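Local coordinates for protein probable N-acetyl-gamma-glutamyl-phosphate reductase, chloroplastic (Oryza sativa, PDB 2CVO) that probably catalyses the NADP-dependent interconversion of N-acetylglutamyl phosphate and N-acetylglutamate semialdehyde in chloroplast arginine biosynthesis, at residues K19-S32 / L43-A56. Numbering follows the deposited sequence.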
loop_
_atom_site.group_PDB
_atom_site.type_symbol
_atom_site.label_atom_id
_atom_site.label_comp_id
_atom_site.label_asym_id
_atom_site.label_seq_id
_atom_site.Cartn_x
_atom_site.Cartn_y
_atom_site.Cartn_z
ATOM N N LYS A 19 -13.851 -29.441 17.110
ATOM C CA LYS A 19 -13.080 -30.564 17.725
ATOM C C LYS A 19 -13.773 -31.916 17.518
ATOM O O LYS A 19 -14.834 -32.173 18.088
ATOM C CB LYS A 19 -12.883 -30.299 19.226
ATOM C CG LYS A 19 -11.784 -29.285 19.544
ATOM C CD LYS A 19 -11.666 -29.016 21.044
ATOM C CE LYS A 19 -10.361 -28.294 21.389
ATOM N NZ LYS A 19 -10.179 -27.017 20.642
ATOM N N SER A 20 -13.170 -32.776 16.697
ATOM C CA SER A 20 -13.731 -34.101 16.422
ATOM C C SER A 20 -12.844 -35.213 16.982
ATOM O O SER A 20 -11.658 -35.003 17.238
ATOM C CB SER A 20 -13.919 -34.304 14.915
ATOM O OG SER A 20 -14.857 -33.381 14.385
ATOM N N GLY A 21 -13.436 -36.392 17.160
ATOM C CA GLY A 21 -12.730 -37.545 17.703
ATOM C C GLY A 21 -11.228 -37.656 17.512
ATOM O O GLY A 21 -10.693 -37.353 16.446
ATOM N N GLU A 22 -10.552 -38.110 18.565
ATOM C CA GLU A 22 -9.103 -38.298 18.566
ATOM C C GLU A 22 -8.291 -37.018 18.417
ATOM O O GLU A 22 -8.025 -36.557 17.306
ATOM C CB GLU A 22 -8.696 -39.293 17.475
ATOM C CG GLU A 22 -8.310 -40.660 18.015
ATOM C CD GLU A 22 -7.102 -40.597 18.932
ATOM O OE1 GLU A 22 -7.159 -39.870 19.949
ATOM O OE2 GLU A 22 -6.093 -41.274 18.634
ATOM N N GLU A 23 -7.882 -36.461 19.551
ATOM C CA GLU A 23 -7.092 -35.240 19.561
ATOM C C GLU A 23 -5.601 -35.543 19.446
ATOM O O GLU A 23 -5.103 -36.496 20.044
ATOM C CB GLU A 23 -7.368 -34.443 20.843
ATOM C CG GLU A 23 -6.531 -33.173 20.983
ATOM C CD GLU A 23 -7.023 -32.254 22.092
ATOM O OE1 GLU A 23 -8.152 -31.729 21.975
ATOM O OE2 GLU A 23 -6.280 -32.053 23.077
ATOM N N VAL A 24 -4.903 -34.726 18.662
ATOM C CA VAL A 24 -3.467 -34.870 18.457
ATOM C C VAL A 24 -2.770 -33.710 19.162
ATOM O O VAL A 24 -2.997 -32.550 18.826
ATOM C CB VAL A 24 -3.113 -34.828 16.953
ATOM C CG1 VAL A 24 -1.615 -35.000 16.765
ATOM C CG2 VAL A 24 -3.875 -35.911 16.209
ATOM N N ARG A 25 -1.927 -34.023 20.141
ATOM C CA ARG A 25 -1.217 -32.994 20.898
ATOM C C ARG A 25 -0.032 -32.449 20.109
ATOM O O ARG A 25 0.908 -33.177 19.793
ATOM C CB ARG A 25 -0.761 -33.567 22.244
ATOM C CG ARG A 25 -1.908 -34.181 23.058
ATOM C CD ARG A 25 -1.438 -34.737 24.402
ATOM N NE ARG A 25 -1.138 -33.685 25.374
ATOM C CZ ARG A 25 -2.057 -32.971 26.021
ATOM N NH1 ARG A 25 -3.350 -33.189 25.810
ATOM N NH2 ARG A 25 -1.682 -32.030 26.881
ATOM N N ILE A 26 -0.086 -31.153 19.806
ATOM C CA ILE A 26 0.949 -30.489 19.018
ATOM C C ILE A 26 1.915 -29.599 19.792
ATOM O O ILE A 26 1.530 -28.885 20.718
ATOM C CB ILE A 26 0.321 -29.594 17.915
ATOM C CG1 ILE A 26 -0.614 -30.419 17.025
ATOM C CG2 ILE A 26 1.425 -28.911 17.104
ATOM C CD1 ILE A 26 0.053 -31.574 16.323
ATOM N N ALA A 27 3.175 -29.635 19.378
ATOM C CA ALA A 27 4.205 -28.804 19.977
ATOM C C ALA A 27 4.742 -27.921 18.855
ATOM O O ALA A 27 4.949 -28.393 17.738
ATOM C CB ALA A 27 5.322 -29.666 20.547
ATOM N N VAL A 28 4.947 -26.641 19.150
ATOM C CA VAL A 28 5.471 -25.704 18.167
ATOM C C VAL A 28 6.719 -25.041 18.734
ATOM O O VAL A 28 6.636 -24.244 19.672
ATOM C CB VAL A 28 4.434 -24.609 17.821
ATOM C CG1 VAL A 28 4.940 -23.762 16.654
ATOM C CG2 VAL A 28 3.098 -25.243 17.484
ATOM N N LEU A 29 7.873 -25.378 18.170
ATOM C CA LEU A 29 9.137 -24.819 18.625
ATOM C C LEU A 29 9.497 -23.600 17.778
ATOM O O LEU A 29 9.536 -23.679 16.551
ATOM C CB LEU A 29 10.247 -25.877 18.528
ATOM C CG LEU A 29 9.901 -27.304 18.995
ATOM C CD1 LEU A 29 11.180 -28.132 19.077
ATOM C CD2 LEU A 29 9.209 -27.273 20.352
ATOM N N GLY A 30 9.760 -22.474 18.437
ATOM C CA GLY A 30 10.100 -21.260 17.714
ATOM C C GLY A 30 8.843 -20.669 17.105
ATOM O O GLY A 30 8.741 -20.509 15.887
ATOM N N ALA A 31 7.890 -20.334 17.969
ATOM C CA ALA A 31 6.602 -19.793 17.550
ATOM C C ALA A 31 6.449 -18.273 17.596
ATOM O O ALA A 31 5.376 -17.760 17.287
ATOM C CB ALA A 31 5.502 -20.433 18.383
ATOM N N SER A 32 7.502 -17.548 17.958
ATOM C CA SER A 32 7.393 -16.093 18.049
ATOM C C SER A 32 7.417 -15.338 16.719
ATOM O O SER A 32 7.186 -14.130 16.691
ATOM C CB SER A 32 8.480 -15.539 18.974
ATOM O OG SER A 32 9.771 -15.820 18.471
ATOM N N LEU A 43 -4.222 -24.118 12.981
ATOM C CA LEU A 43 -4.670 -25.161 13.892
ATOM C C LEU A 43 -5.965 -24.823 14.631
ATOM O O LEU A 43 -6.690 -25.722 15.055
ATOM C CB LEU A 43 -3.560 -25.524 14.884
ATOM C CG LEU A 43 -2.298 -26.127 14.252
ATOM C CD1 LEU A 43 -1.385 -26.688 15.342
ATOM C CD2 LEU A 43 -2.685 -27.224 13.266
ATOM N N ALA A 44 -6.268 -23.538 14.784
ATOM C CA ALA A 44 -7.509 -23.149 15.451
ATOM C C ALA A 44 -8.655 -23.615 14.560
ATOM O O ALA A 44 -9.805 -23.702 14.984
ATOM C CB ALA A 44 -7.568 -21.641 15.625
ATOM N N ASN A 45 -8.320 -23.914 13.313
ATOM C CA ASN A 45 -9.297 -24.371 12.336
ATOM C C ASN A 45 -9.256 -25.897 12.250
ATOM O O ASN A 45 -10.117 -26.523 11.627
ATOM C CB ASN A 45 -8.967 -23.774 10.964
ATOM C CG ASN A 45 -10.013 -24.099 9.912
ATOM O OD1 ASN A 45 -9.774 -23.932 8.715
ATOM N ND2 ASN A 45 -11.183 -24.550 10.353
ATOM N N HIS A 46 -8.259 -26.497 12.889
ATOM C CA HIS A 46 -8.104 -27.943 12.836
ATOM C C HIS A 46 -8.850 -28.685 13.950
ATOM O O HIS A 46 -8.501 -28.585 15.126
ATOM C CB HIS A 46 -6.614 -28.293 12.859
ATOM C CG HIS A 46 -6.300 -29.616 12.239
ATOM N ND1 HIS A 46 -6.710 -30.812 12.789
ATOM C CD2 HIS A 46 -5.636 -29.930 11.102
ATOM C CE1 HIS A 46 -6.312 -31.807 12.015
ATOM N NE2 HIS A 46 -5.658 -31.298 10.986
ATOM N N PRO A 47 -9.887 -29.454 13.582
ATOM C CA PRO A 47 -10.694 -30.217 14.542
ATOM C C PRO A 47 -9.961 -31.261 15.394
ATOM O O PRO A 47 -10.495 -31.716 16.406
ATOM C CB PRO A 47 -11.791 -30.828 13.665
ATOM C CG PRO A 47 -11.136 -30.949 12.322
ATOM C CD PRO A 47 -10.385 -29.647 12.209
ATOM N N GLN A 48 -8.747 -31.640 15.001
ATOM C CA GLN A 48 -7.989 -32.616 15.781
ATOM C C GLN A 48 -6.690 -32.057 16.344
ATOM O O GLN A 48 -6.389 -32.258 17.519
ATOM C CB GLN A 48 -7.682 -33.875 14.954
ATOM C CG GLN A 48 -8.874 -34.813 14.772
ATOM C CD GLN A 48 -9.657 -34.546 13.500
ATOM O OE1 GLN A 48 -10.798 -34.986 13.358
ATOM N NE2 GLN A 48 -9.039 -33.836 12.560
ATOM N N PHE A 49 -5.917 -31.364 15.512
ATOM C CA PHE A 49 -4.649 -30.789 15.954
ATOM C C PHE A 49 -4.898 -29.719 17.011
ATOM O O PHE A 49 -5.666 -28.784 16.789
ATOM C CB PHE A 49 -3.892 -30.176 14.768
ATOM C CG PHE A 49 -3.384 -31.185 13.769
ATOM C CD1 PHE A 49 -3.715 -32.536 13.877
ATOM C CD2 PHE A 49 -2.573 -30.780 12.711
ATOM C CE1 PHE A 49 -3.247 -33.467 12.947
ATOM C CE2 PHE A 49 -2.099 -31.700 11.776
ATOM C CZ PHE A 49 -2.437 -33.046 11.894
ATOM N N ARG A 50 -4.245 -29.860 18.159
ATOM C CA ARG A 50 -4.399 -28.908 19.256
ATOM C C ARG A 50 -3.048 -28.591 19.878
ATOM O O ARG A 50 -2.370 -29.477 20.388
ATOM C CB ARG A 50 -5.347 -29.477 20.318
ATOM C CG ARG A 50 -6.713 -28.793 20.370
ATOM C CD ARG A 50 -6.726 -27.639 21.371
ATOM N NE ARG A 50 -6.871 -28.117 22.746
ATOM C CZ ARG A 50 -6.724 -27.360 23.831
ATOM N NH1 ARG A 50 -6.420 -26.072 23.718
ATOM N NH2 ARG A 50 -6.883 -27.892 25.036
ATOM N N ILE A 51 -2.662 -27.319 19.829
ATOM C CA ILE A 51 -1.388 -26.880 20.383
ATOM C C ILE A 51 -1.347 -27.026 21.900
ATOM O O ILE A 51 -2.226 -26.539 22.607
ATOM C CB ILE A 51 -1.105 -25.406 20.021
ATOM C CG1 ILE A 51 -1.021 -25.255 18.499
ATOM C CG2 ILE A 51 0.193 -24.948 20.676
ATOM C CD1 ILE A 51 -0.867 -23.824 18.027
ATOM N N LYS A 52 -0.313 -27.700 22.394
ATOM C CA LYS A 52 -0.149 -27.903 23.826
ATOM C C LYS A 52 1.157 -27.306 24.335
ATOM O O LYS A 52 1.298 -27.037 25.528
ATOM C CB LYS A 52 -0.207 -29.396 24.161
ATOM C CG LYS A 52 -1.612 -29.978 24.142
ATOM C CD LYS A 52 -2.518 -29.248 25.131
ATOM C CE LYS A 52 -3.854 -29.955 25.296
ATOM N NZ LYS A 52 -4.546 -30.134 23.991
ATOM N N VAL A 53 2.108 -27.092 23.429
ATOM C CA VAL A 53 3.397 -26.521 23.807
ATOM C C VAL A 53 3.937 -25.568 22.745
ATOM O O VAL A 53 3.936 -25.885 21.558
ATOM C CB VAL A 53 4.457 -27.631 24.038
ATOM C CG1 VAL A 53 5.734 -27.025 24.585
ATOM C CG2 VAL A 53 3.918 -28.685 24.990
ATOM N N MET A 54 4.393 -24.396 23.174
ATOM C CA MET A 54 4.962 -23.412 22.254
ATOM C C MET A 54 6.213 -22.834 22.898
ATOM O O MET A 54 6.211 -22.521 24.089
ATOM C CB MET A 54 3.965 -22.285 21.959
ATOM C CG MET A 54 2.676 -22.730 21.296
ATOM S SD MET A 54 1.709 -21.335 20.648
ATOM C CE MET A 54 0.917 -20.749 22.134
ATOM N N THR A 55 7.279 -22.690 22.116
ATOM C CA THR A 55 8.527 -22.165 22.648
ATOM C C THR A 55 9.069 -20.963 21.888
ATOM O O THR A 55 8.866 -20.825 20.683
ATOM C CB THR A 55 9.632 -23.241 22.658
ATOM O OG1 THR A 55 10.096 -23.463 21.321
ATOM C CG2 THR A 55 9.099 -24.548 23.224
ATOM N N ALA A 56 9.764 -20.099 22.620
ATOM C CA ALA A 56 10.381 -18.902 22.065
ATOM C C ALA A 56 11.648 -18.662 22.875
ATOM O O ALA A 56 11.642 -18.766 24.102
ATOM C CB ALA A 56 9.441 -17.711 22.182
HETATM O O HOH W 1 -9.066 -28.556 18.218
#
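Glu23 reaches across to Lys52 and Arg50, its two carboxylate oxygens divided between them. OE2 of Glu23 accepts Lys52 NZ at 2.7 Å, the ammonium lying 41° out of the carboxylate plane. OE1 of Glu23 sits at the in-plane edge of the Arg50 guanidinium, but 3.9 Å from Arg50 NE makes this a long salt bridge, with the two flat groups 78° apart. The extended Glu23 chain, CG anti to the backbone N (chi1 177°), carries the carboxylate over CB and CG of Arg50. Lys52, bent at chi2 and chi4, lays its methylenes over one face of the Arg25 guanidinium, with CG 3.4 Å above that plane. With an alanine in place of Glu23, Lys52 NZ would probably lose this anionic mate while still lying 3.8 Å from Arg25 NH1.

Beneath this charged surface, strands 24-29 and 49-55 pair in parallel. A beta bulge shifts the register after Ile26, whose O accepts Lys52 N at 2.8 Å and, weakly, Val53 N. On the other sheet face, NE2 of His46 lies 3.4 Å above the centre of the Phe49 ring, which Ile26 CD1 approaches obliquely; helix 336-351 packs on Phe49 and Ile26. At the C-terminal end, Thr55 OG1 accepts Gly30 N at 3.1 Å, while Thr55 O takes Ala31 N.

These strands and helix 34-43 form the first beta-alpha-beta unit of the Rossmann-type NAD(P)-binding domain. Near the start of the strand pair, the Glu23 carboxylate thus offsets neighbouring cationic groups, probably easing their mutual repulsion.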